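Local coordinates for protein Ves (Pseudomonas fluorescens, PDB 5V00) that is a bicupin of the HutD family involved in histidine utilization, although its molecular function is unknown, at residues S12-V17 with E33-A38; F45-S50 with I187-R192; M78-D83 with R88-L93; R114-I119 with L146-A151. One frame throughout, in Å; residues are numbered along the deposited sequence.

Contact 1 (S12-V17 with E33-A38). With FMT (formic acid), chain F.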
# COMPACT_ATOMS: atom_id res chain seq x y z
N SER B 12 -3.62 -8.69 -0.29
CA SER B 12 -3.88 -7.25 -0.22
C SER B 12 -4.49 -6.79 -1.53
O SER B 12 -4.18 -7.32 -2.57
CB SER B 12 -2.56 -6.55 -0.01
OG SER B 12 -2.02 -6.80 1.25
N VAL B 13 -5.41 -5.81 -1.52
CA VAL B 13 -5.95 -5.24 -2.73
C VAL B 13 -5.62 -3.73 -2.69
O VAL B 13 -5.97 -3.02 -1.72
CB VAL B 13 -7.46 -5.46 -2.93
CG1 VAL B 13 -7.95 -4.83 -4.22
CG2 VAL B 13 -7.79 -6.96 -2.85
N TRP B 14 -4.87 -3.25 -3.70
CA TRP B 14 -4.48 -1.84 -3.83
C TRP B 14 -5.53 -1.27 -4.80
O TRP B 14 -5.63 -1.71 -6.00
CB TRP B 14 -3.06 -1.72 -4.39
CG TRP B 14 -2.02 -2.53 -3.70
CD1 TRP B 14 -1.33 -3.62 -4.14
CD2 TRP B 14 -1.66 -2.38 -2.34
NE1 TRP B 14 -0.50 -4.10 -3.19
CE2 TRP B 14 -0.71 -3.38 -2.04
CE3 TRP B 14 -2.13 -1.56 -1.32
CZ2 TRP B 14 -0.18 -3.56 -0.78
CZ3 TRP B 14 -1.58 -1.74 -0.04
CH2 TRP B 14 -0.61 -2.74 0.21
N ARG B 15 -6.34 -0.31 -4.34
CA ARG B 15 -7.32 0.28 -5.21
C ARG B 15 -6.77 1.55 -5.85
O ARG B 15 -6.16 2.41 -5.20
CB ARG B 15 -8.65 0.58 -4.53
CG ARG B 15 -9.35 -0.59 -3.89
CD ARG B 15 -9.89 -1.55 -5.01
NE ARG B 15 -10.58 -2.61 -4.39
CZ ARG B 15 -11.22 -3.59 -5.06
NH1 ARG B 15 -11.23 -3.53 -6.39
NH2 ARG B 15 -11.73 -4.59 -4.43
N ALA B 16 -6.99 1.69 -7.13
CA ALA B 16 -6.35 2.78 -7.86
C ALA B 16 -6.87 4.17 -7.38
O ALA B 16 -6.16 5.20 -7.47
CB ALA B 16 -6.60 2.65 -9.39
N VAL B 17 -8.07 4.18 -6.92
CA VAL B 17 -8.61 5.46 -6.34
C VAL B 17 -7.78 5.95 -5.16
O VAL B 17 -7.74 7.20 -4.94
CB VAL B 17 -10.12 5.47 -6.04
CG1 VAL B 17 -10.91 5.28 -7.26
CG2 VAL B 17 -10.52 4.47 -5.08
N GLU B 33 2.58 5.39 -7.16
CA GLU B 33 3.19 4.19 -6.68
C GLU B 33 2.07 3.24 -6.29
O GLU B 33 1.04 3.64 -5.72
CB GLU B 33 3.99 4.44 -5.38
CG GLU B 33 5.13 5.44 -5.49
CD GLU B 33 6.18 5.05 -6.48
OE1 GLU B 33 6.46 3.83 -6.62
OE2 GLU B 33 6.85 5.95 -7.04
N ILE B 34 2.21 1.96 -6.67
CA ILE B 34 1.20 0.93 -6.33
C ILE B 34 1.70 0.17 -5.09
O ILE B 34 0.99 0.17 -4.05
CB ILE B 34 0.95 -0.04 -7.49
CG1 ILE B 34 0.39 0.71 -8.69
CG2 ILE B 34 -0.04 -1.10 -7.10
CD1 ILE B 34 0.32 -0.14 -9.95
N THR B 35 2.84 -0.47 -5.20
CA THR B 35 3.40 -1.24 -4.12
C THR B 35 4.85 -1.52 -4.43
O THR B 35 5.36 -1.17 -5.51
CB THR B 35 2.55 -2.53 -3.91
OG1 THR B 35 3.10 -3.32 -2.86
CG2 THR B 35 2.63 -3.45 -5.21
N ARG B 36 5.58 -2.07 -3.46
CA ARG B 36 7.01 -2.29 -3.51
C ARG B 36 7.42 -3.23 -2.43
O ARG B 36 6.61 -3.55 -1.57
CB ARG B 36 7.76 -0.97 -3.40
CG ARG B 36 7.42 -0.18 -2.11
CD ARG B 36 8.34 1.02 -1.92
NE ARG B 36 8.06 1.99 -3.00
CZ ARG B 36 8.69 3.15 -3.16
NH1 ARG B 36 9.63 3.52 -2.29
NH2 ARG B 36 8.35 3.95 -4.18
N ASP B 37 8.64 -3.67 -2.47
CA ASP B 37 9.18 -4.52 -1.43
C ASP B 37 9.36 -3.73 -0.14
O ASP B 37 9.38 -2.51 -0.13
CB ASP B 37 10.47 -5.20 -1.83
CG ASP B 37 11.65 -4.28 -1.78
OD1 ASP B 37 11.80 -3.36 -2.62
OD2 ASP B 37 12.41 -4.30 -0.79
N ALA B 38 9.57 -4.55 0.86
CA ALA B 38 9.50 -4.17 2.27
C ALA B 38 10.87 -4.09 2.87
O ALA B 38 10.97 -4.15 4.09
CB ALA B 38 8.71 -5.25 3.01
C FMT F . 10.68 6.53 -3.37
O1 FMT F . 10.79 6.24 -2.15
O2 FMT F . 9.48 6.76 -3.96
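Trp14 reaches Thr35 and Ile34 with its side chain alone, and the five-membered ring of the indole does most of the touching. The first torsion (chi1 -50°) sets CG anti to the carbonyl carbon and aims the ring at residues 33-38. CB lies 4.1 Å from Ile34 CG2, and that methyl keeps the same distance from CD1. The backbone O of Ile34 sits above the indole plane near CG and CD2. Further out, NE1 comes within 3.5 Å of Thr35 CB, CE2 lies 3.9 Å from the same carbon, and CZ2, the last indole atom to meet the other segment, is 3.9 Å from Thr35 OG1. Thr35 CB stands over the five-membered ring as a CH-pi contact, 3.9 Å from the centroid and 29° off the normal, the two side chains crossing at about a right angle. Strands 10-14 and 29-36 belong to different antiparallel sheets of this bicupin, so the packing is between sheets; Ile34 and Thr35 both face Leu49 as a classic beta bulge. Trp14 NE1 and Thr35 OG1 are both hydrogen-bonded to Gln168 OE1. Replacing Trp14 by an alanine would probably leave a gap beside Thr35 CB and Ile34 CG2 and deprive Gln168 of one donor. Arg36 NH1 and NH2 donate to O1 and O2 of a formic acid, probably from the crystallisation liquor, and NH2 also forms a salt bridge with Glu33 OE1. Arg36 of the second subunit packs on Trp14.

Contact 2 (F45-S50 with I187-R192)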
# COMPACT_ATOMS: atom_id res chain seq x y z
N PHE B 45 17.04 -0.77 -3.65
CA PHE B 45 15.63 -1.27 -3.33
C PHE B 45 15.40 -2.56 -4.06
O PHE B 45 16.30 -3.02 -4.82
CB PHE B 45 14.56 -0.28 -3.64
CG PHE B 45 14.45 0.04 -5.13
CD1 PHE B 45 15.24 1.03 -5.69
CD2 PHE B 45 13.60 -0.70 -5.98
CE1 PHE B 45 15.16 1.35 -7.07
CE2 PHE B 45 13.53 -0.38 -7.34
CZ PHE B 45 14.30 0.63 -7.88
N GLY B 46 14.33 -3.32 -3.73
CA GLY B 46 14.31 -4.60 -4.30
C GLY B 46 13.45 -4.61 -5.62
O GLY B 46 13.87 -5.14 -6.66
N TRP B 47 12.21 -4.13 -5.52
CA TRP B 47 11.26 -4.06 -6.66
C TRP B 47 10.18 -3.07 -6.35
O TRP B 47 9.88 -2.75 -5.17
CB TRP B 47 10.66 -5.43 -6.99
CG TRP B 47 9.80 -6.03 -5.92
CD1 TRP B 47 10.16 -7.04 -5.10
CD2 TRP B 47 8.42 -5.79 -5.67
NE1 TRP B 47 9.14 -7.31 -4.24
CE2 TRP B 47 8.07 -6.55 -4.58
CE3 TRP B 47 7.50 -4.91 -6.18
CZ2 TRP B 47 6.77 -6.53 -4.09
CZ3 TRP B 47 6.19 -4.92 -5.71
CH2 TRP B 47 5.87 -5.70 -4.66
N ARG B 48 9.64 -2.44 -7.41
CA ARG B 48 8.69 -1.43 -7.28
C ARG B 48 7.71 -1.52 -8.45
O ARG B 48 8.12 -1.78 -9.55
CB ARG B 48 9.33 -0.02 -7.20
CG ARG B 48 10.24 0.24 -6.00
CD ARG B 48 10.84 1.67 -5.90
NE ARG B 48 11.65 1.71 -4.67
CZ ARG B 48 12.30 2.78 -4.24
NH1 ARG B 48 12.25 3.92 -4.91
NH2 ARG B 48 12.97 2.74 -3.10
N LEU B 49 6.44 -1.31 -8.18
CA LEU B 49 5.38 -1.29 -9.20
C LEU B 49 4.75 0.07 -9.17
O LEU B 49 4.41 0.60 -8.07
CB LEU B 49 4.32 -2.34 -8.89
CG LEU B 49 3.57 -2.92 -10.02
CD1 LEU B 49 4.53 -3.70 -10.94
CD2 LEU B 49 2.50 -3.89 -9.46
N SER B 50 4.50 0.68 -10.34
CA SER B 50 3.95 2.03 -10.41
C SER B 50 3.24 2.28 -11.74
O SER B 50 3.37 1.50 -12.65
CB SER B 50 5.05 3.09 -10.20
OG SER B 50 6.05 3.04 -11.21
N ILE B 187 2.44 -10.76 -12.33
CA ILE B 187 3.84 -10.63 -11.96
C ILE B 187 4.16 -11.52 -10.77
O ILE B 187 3.36 -11.58 -9.81
CB ILE B 187 4.21 -9.18 -11.68
CG1 ILE B 187 4.01 -8.34 -12.96
CG2 ILE B 187 5.57 -9.00 -11.09
CD1 ILE B 187 4.13 -6.87 -12.77
N GLU B 188 5.29 -12.17 -10.78
CA GLU B 188 5.71 -12.99 -9.72
C GLU B 188 7.16 -12.63 -9.32
O GLU B 188 8.04 -12.47 -10.18
CB GLU B 188 5.67 -14.44 -10.07
CG GLU B 188 4.29 -14.95 -10.39
CD GLU B 188 4.24 -16.47 -10.76
OE1 GLU B 188 5.16 -17.23 -10.48
OE2 GLU B 188 3.28 -16.83 -11.30
N LEU B 189 7.38 -12.48 -8.04
CA LEU B 189 8.68 -12.02 -7.51
C LEU B 189 9.06 -12.87 -6.33
O LEU B 189 8.23 -13.12 -5.43
CB LEU B 189 8.61 -10.56 -7.16
CG LEU B 189 8.38 -9.60 -8.33
CD1 LEU B 189 7.67 -8.41 -7.88
CD2 LEU B 189 9.78 -9.18 -8.83
N THR B 190 10.32 -13.26 -6.29
CA THR B 190 10.90 -14.07 -5.19
C THR B 190 12.32 -13.61 -4.86
O THR B 190 13.16 -13.49 -5.75
CB THR B 190 10.91 -15.55 -5.60
OG1 THR B 190 9.57 -15.98 -5.82
CG2 THR B 190 11.54 -16.39 -4.56
N GLN B 191 12.59 -13.40 -3.57
CA GLN B 191 13.90 -13.01 -3.11
C GLN B 191 14.88 -14.10 -3.43
O GLN B 191 14.57 -15.31 -3.40
CB GLN B 191 13.90 -12.86 -1.60
CG GLN B 191 13.48 -11.54 -1.15
CD GLN B 191 13.86 -11.31 0.32
OE1 GLN B 191 14.79 -10.57 0.64
NE2 GLN B 191 13.20 -12.04 1.19
N ARG B 192 16.08 -13.73 -3.85
CA ARG B 192 17.08 -14.72 -4.14
C ARG B 192 17.88 -14.88 -2.84
O ARG B 192 17.98 -13.94 -2.03
CB ARG B 192 18.03 -14.27 -5.23
CG ARG B 192 17.37 -13.95 -6.49
CD ARG B 192 18.27 -13.54 -7.62
NE ARG B 192 19.34 -14.52 -7.86
CZ ARG B 192 19.66 -15.04 -9.05
NH1 ARG B 192 19.01 -14.74 -10.19
NH2 ARG B 192 20.69 -15.88 -9.11
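At Trp47 a chi1 of 65° places CG between the backbone N and the carbonyl carbon, which swings the indole toward strand 184-191; at Leu189 a chi1 of -65° carries CG to the side remote from its carbonyl carbon. Together these rotations lay one methyl, Leu189 CD1, over a face of the Trp47 ring. The fit is central rather than marginal: CD1 is 3.6 Å from the centroid of the five-membered ring and only 15° off its normal, as expected for a CH-pi contact. Its closest ring atom is CD2 of Trp47, at 3.5 Å, with Trp47 CG next at 3.7 Å, so the methyl sits near the fusion of the two rings. A second pair lies further along the strands, where Leu49 and Ile187 run past one another in opposite directions and meet through their terminal methyls, CD1 of Leu49 to CD1 of Ile187 at 3.7 Å.

The nearest backbone pairs bear out a sheet-on-sheet arrangement: Trp47 CA is 8.4 Å from Leu189 CA, a spacing too wide for paired strands, and all four side chains start toward the other segment. Strand 47-54 lies in one antiparallel sheet of the bicupin and strand 184-191 in another, and alternate residues of each supply this buried apolar layer. Tyr125 meets the Trp47 ring edge-to-face, while Leu146 touches Trp47, Ile187 and Leu189. At the backbone, Asp37 OD1 accepts hydrogen bonds from the N atoms of Gly46 and Trp47.

Contact 3 (M78-D83 with R88-L93)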
# COMPACT_ATOMS: atom_id res chain seq x y z
N MET B 78 3.77 5.21 -27.88
CA MET B 78 4.90 6.12 -28.01
C MET B 78 6.12 5.42 -28.53
O MET B 78 6.09 4.20 -28.77
CB MET B 78 5.15 6.90 -26.68
CG MET B 78 5.32 5.95 -25.52
SD MET B 78 6.83 5.07 -25.43
CE MET B 78 6.60 4.60 -23.60
N VAL B 79 7.18 6.20 -28.85
CA VAL B 79 8.42 5.68 -29.36
C VAL B 79 9.57 5.86 -28.44
O VAL B 79 9.84 6.98 -27.96
CB VAL B 79 8.75 6.40 -30.74
CG1 VAL B 79 10.14 6.02 -31.18
CG2 VAL B 79 7.73 5.93 -31.74
N LEU B 80 10.28 4.80 -28.16
CA LEU B 80 11.47 4.86 -27.37
C LEU B 80 12.74 4.74 -28.14
O LEU B 80 12.84 3.92 -29.07
CB LEU B 80 11.53 3.69 -26.30
CG LEU B 80 10.58 3.73 -25.16
CD1 LEU B 80 11.09 2.64 -24.17
CD2 LEU B 80 10.54 5.04 -24.40
N THR B 81 13.75 5.51 -27.75
CA THR B 81 15.06 5.31 -28.22
C THR B 81 15.93 4.85 -27.06
O THR B 81 16.05 5.57 -26.07
CB THR B 81 15.63 6.62 -28.86
OG1 THR B 81 14.74 7.02 -29.91
CG2 THR B 81 16.98 6.40 -29.44
N VAL B 82 16.53 3.68 -27.18
CA VAL B 82 17.36 3.08 -26.12
C VAL B 82 18.79 3.03 -26.62
O VAL B 82 19.08 2.32 -27.61
CB VAL B 82 16.91 1.64 -25.86
CG1 VAL B 82 17.69 1.01 -24.71
CG2 VAL B 82 15.41 1.68 -25.60
N ASP B 83 19.67 3.72 -25.90
CA ASP B 83 21.12 3.75 -26.23
C ASP B 83 21.35 4.09 -27.70
O ASP B 83 22.13 3.42 -28.38
CB ASP B 83 21.75 2.46 -25.90
CG ASP B 83 21.64 2.13 -24.38
OD1 ASP B 83 21.75 3.06 -23.60
OD2 ASP B 83 21.45 0.96 -24.06
N ARG B 88 12.03 2.37 -31.26
CA ARG B 88 11.08 1.29 -31.00
C ARG B 88 9.72 1.76 -30.62
O ARG B 88 9.55 2.58 -29.71
CB ARG B 88 11.68 0.43 -29.94
CG ARG B 88 10.71 -0.62 -29.53
CD ARG B 88 11.36 -1.55 -28.52
NE ARG B 88 12.44 -2.32 -29.09
CZ ARG B 88 12.26 -3.36 -29.88
NH1 ARG B 88 11.00 -3.78 -30.16
NH2 ARG B 88 13.34 -4.03 -30.27
N GLY B 89 8.70 1.28 -31.33
CA GLY B 89 7.33 1.67 -31.10
C GLY B 89 6.69 0.79 -29.98
O GLY B 89 6.81 -0.42 -30.04
N LEU B 90 6.04 1.42 -29.01
CA LEU B 90 5.28 0.72 -27.94
C LEU B 90 3.86 0.94 -28.11
O LEU B 90 3.33 2.07 -27.93
CB LEU B 90 5.80 1.17 -26.54
CG LEU B 90 7.11 0.51 -26.12
CD1 LEU B 90 8.31 0.79 -26.90
CD2 LEU B 90 7.42 0.96 -24.70
N LEU B 91 3.14 -0.12 -28.44
CA LEU B 91 1.72 -0.09 -28.58
C LEU B 91 1.03 -0.48 -27.26
O LEU B 91 1.71 -1.09 -26.40
CB LEU B 91 1.28 -1.09 -29.67
CG LEU B 91 1.50 -0.60 -31.14
CD1 LEU B 91 1.21 -1.75 -32.08
CD2 LEU B 91 0.59 0.52 -31.52
N PRO B 92 -0.22 -0.18 -27.14
CA PRO B 92 -0.90 -0.55 -25.88
C PRO B 92 -0.79 -1.99 -25.54
O PRO B 92 -1.01 -2.86 -26.41
CB PRO B 92 -2.35 -0.16 -26.14
CG PRO B 92 -2.26 1.01 -27.11
CD PRO B 92 -1.12 0.61 -27.99
N LEU B 93 -0.44 -2.29 -24.29
CA LEU B 93 -0.38 -3.65 -23.74
C LEU B 93 0.71 -4.49 -24.27
O LEU B 93 0.72 -5.72 -24.08
CB LEU B 93 -1.72 -4.38 -23.73
CG LEU B 93 -2.89 -3.57 -23.11
CD1 LEU B 93 -4.22 -4.33 -23.05
CD2 LEU B 93 -2.62 -3.07 -21.67
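Leu90 lies side by side with Met78, the two side chains pointing the same way, whereas Leu80 meets Leu90 at a slant. Both approaches use the leucine's branched end. Met78 CE rests 3.9 Å from Leu90 CD2, and the same CD2 is 4.1 Å from Leu80 CD1, so one methyl is shared by two neighbours. The methionine chain gets there by folding back: CG stands between its backbone N and carbonyl carbon (chi1 55°), and a second bend at chi2 (74°) brings the thioether end closer to Leu90 than its starting direction would suggest. Arg88 begins on the same face as Leu80 and Leu90, but its chain turns at chi3 and the guanidinium leads away.

Beneath this cluster the backbones form an antiparallel hairpin. Met78 with Leu90 and Leu80 with Arg88 are hydrogen-bonded pairs, each closed by two bonds. The straightest runs from Leu90 N to Met78 O, 2.8 Å with an angle of 174° at the hydrogen; its mate, Met78 N to Leu90 O, is longer at 3.2 Å. Between them Val79 and Gly89 form a non-hydrogen-bonded pair, their CA atoms 4.5 Å apart, and Val79 CA makes a CA-H...O contact of 3.3 Å with Arg88 O.

Strand 88-90 is one of the two outermost strands of its four-stranded sheet within the chain. Strand 104-108 borders strand 78-82 on the other side, and Ile70 and Phe96, from strands 67-74 and 96-99, pack on Leu80 and Leu90.

Contact 4 (R114-I119 with L146-A151). With FMT (formic acid), chain I.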
# COMPACT_ATOMS: atom_id res chain seq x y z
N ARG B 114 0.01 6.76 -20.42
CA ARG B 114 0.28 6.18 -19.09
C ARG B 114 0.94 4.78 -19.28
O ARG B 114 0.46 4.04 -20.15
CB ARG B 114 -0.99 6.07 -18.29
CG ARG B 114 -1.74 7.41 -18.10
CD ARG B 114 -2.91 7.28 -17.12
NE ARG B 114 -2.39 7.32 -15.77
CZ ARG B 114 -3.02 6.86 -14.66
NH1 ARG B 114 -4.16 6.26 -14.74
NH2 ARG B 114 -2.44 6.97 -13.48
N ASP B 115 1.97 4.48 -18.52
CA ASP B 115 2.72 3.23 -18.57
C ASP B 115 2.61 2.46 -17.23
O ASP B 115 2.70 3.12 -16.15
CB ASP B 115 4.14 3.43 -18.77
CG ASP B 115 4.52 3.79 -20.26
OD1 ASP B 115 3.60 3.73 -21.05
OD2 ASP B 115 5.70 4.20 -20.47
N PHE B 116 2.41 1.14 -17.30
CA PHE B 116 2.55 0.26 -16.10
C PHE B 116 3.98 -0.15 -16.00
O PHE B 116 4.55 -0.72 -16.95
CB PHE B 116 1.60 -0.93 -16.25
CG PHE B 116 1.70 -1.92 -15.17
CD1 PHE B 116 1.36 -1.58 -13.87
CD2 PHE B 116 2.11 -3.19 -15.45
CE1 PHE B 116 1.43 -2.57 -12.88
CE2 PHE B 116 2.23 -4.18 -14.44
CZ PHE B 116 1.80 -3.85 -13.15
N ASN B 117 4.64 0.21 -14.87
CA ASN B 117 6.06 0.02 -14.68
C ASN B 117 6.43 -1.01 -13.62
O ASN B 117 6.01 -0.83 -12.45
CB ASN B 117 6.69 1.34 -14.20
CG ASN B 117 6.86 2.42 -15.35
OD1 ASN B 117 6.50 2.21 -16.51
ND2 ASN B 117 7.44 3.58 -14.98
N LEU B 118 7.20 -2.02 -14.00
CA LEU B 118 7.91 -2.87 -13.07
C LEU B 118 9.36 -2.53 -13.09
O LEU B 118 9.99 -2.46 -14.19
CB LEU B 118 7.74 -4.34 -13.42
CG LEU B 118 8.59 -5.34 -12.75
CD1 LEU B 118 8.26 -5.36 -11.27
CD2 LEU B 118 8.41 -6.70 -13.34
N ILE B 119 9.98 -2.37 -11.93
CA ILE B 119 11.43 -2.34 -11.86
C ILE B 119 11.90 -3.24 -10.73
O ILE B 119 11.26 -3.26 -9.64
CB ILE B 119 11.92 -0.92 -11.70
CG1 ILE B 119 13.44 -0.84 -11.64
CG2 ILE B 119 11.34 -0.25 -10.45
CD1 ILE B 119 13.95 0.58 -11.75
N LEU B 146 1.43 -10.71 -8.04
CA LEU B 146 0.75 -9.46 -8.26
C LEU B 146 -0.17 -9.63 -9.49
O LEU B 146 0.25 -10.26 -10.52
CB LEU B 146 1.73 -8.29 -8.53
CG LEU B 146 2.67 -8.06 -7.36
CD1 LEU B 146 3.92 -7.37 -7.93
CD2 LEU B 146 1.98 -7.11 -6.39
N VAL B 147 -1.36 -9.12 -9.39
CA VAL B 147 -2.35 -9.14 -10.48
C VAL B 147 -2.84 -7.74 -10.70
O VAL B 147 -3.58 -7.20 -9.89
CB VAL B 147 -3.55 -10.10 -10.24
CG1 VAL B 147 -4.47 -10.14 -11.41
CG2 VAL B 147 -3.07 -11.51 -9.95
N PHE B 148 -2.49 -7.14 -11.85
CA PHE B 148 -2.83 -5.74 -12.17
C PHE B 148 -3.86 -5.71 -13.28
O PHE B 148 -3.60 -6.20 -14.39
CB PHE B 148 -1.57 -5.01 -12.64
CG PHE B 148 -1.80 -3.58 -13.07
CD1 PHE B 148 -1.96 -2.58 -12.12
CD2 PHE B 148 -1.82 -3.24 -14.42
CE1 PHE B 148 -2.21 -1.29 -12.49
CE2 PHE B 148 -2.11 -1.97 -14.82
CZ PHE B 148 -2.22 -0.95 -13.86
N SER B 149 -5.04 -5.19 -13.00
CA SER B 149 -6.17 -5.15 -13.92
C SER B 149 -6.13 -4.03 -14.96
O SER B 149 -5.84 -2.87 -14.57
CB SER B 149 -7.47 -4.99 -13.12
OG SER B 149 -8.56 -4.80 -13.98
N VAL B 150 -6.47 -4.34 -16.21
CA VAL B 150 -6.74 -3.31 -17.20
C VAL B 150 -8.15 -3.47 -17.72
O VAL B 150 -8.41 -3.20 -18.88
CB VAL B 150 -5.65 -3.24 -18.30
CG1 VAL B 150 -4.29 -2.83 -17.73
CG2 VAL B 150 -5.55 -4.54 -19.05
N ALA B 151 -9.06 -3.96 -16.88
CA ALA B 151 -10.44 -4.22 -17.32
C ALA B 151 -11.40 -3.78 -16.25
O ALA B 151 -11.01 -3.59 -15.07
CB ALA B 151 -10.66 -5.68 -17.62
C FMT I . 9.71 6.52 -16.95
O1 FMT I . 8.95 5.52 -16.91
O2 FMT I . 10.93 6.46 -16.36
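Phe116 and Phe148 make the entire direct contact, as an offset aromatic stack. The centroids are 3.9 Å apart and the planes differ by 12°, so the rings overlap face to face with a modest slip. CD1 of Phe116 lies over the middle of the Phe148 ring, and CD2 of Phe148 over the middle of the Phe116 ring. The closest approach is 3.4 Å, from Phe116 CE1 to Phe148 CG, and CZ of Phe116 extends beyond the ring to within 3.6 Å of Phe148 CB. Each phenylalanine has CG trans to its backbone N (chi1 176° and 177°), which extends the two rings from facing strands so that they slide past each other in opposite directions. Were Phe148 an alanine, one face of Phe116 would probably lose its stacking partner and the ring could shift.

The polar interactions involve neighbours of the two phenylalanines in the chain and do not join the segments. Ser149 OG accepts from Ala151 N at 3.1 Å, an ST turn where strand 144-149 ends. Asn117 ND2 donates to a formic acid O1 at 3.1 Å; this molecule, probably from the crystallisation liquor, is also hydrogen-bonded to Arg68 NH2.

In the fold, strand 113-120 runs between strands 47-54 and 67-74, while strand 144-149 lies between 166-170 and 184-191 of a second sheet. Leu49, Cys185 and Ile187 from these neighbours touch Phe116 as well.

In the fold
Contacts 1, 2 and 4 are buried and join the same two antiparallel sheets; contact 3 is partly buried and pairs adjacent strands of a third. The centre of contact 4 lies about 4 Å from the centre of the chain, against about 16 Å for that of contact 3. The chemistry follows: aromatic and aliphatic groups meet between sheets in contacts 1 and 2, contact 4 is a purely aromatic pair, and backbone hydrogen bonds dominate the hairpin. The core contacts also merge: Ile34 packs on both Phe116 and Phe148, and Leu49 on Phe116. Contact 3 touches the segments of contact 4 through Met78 on Asp115 and Leu93 on Val150; its centre is about 26 Å from that of contact 1.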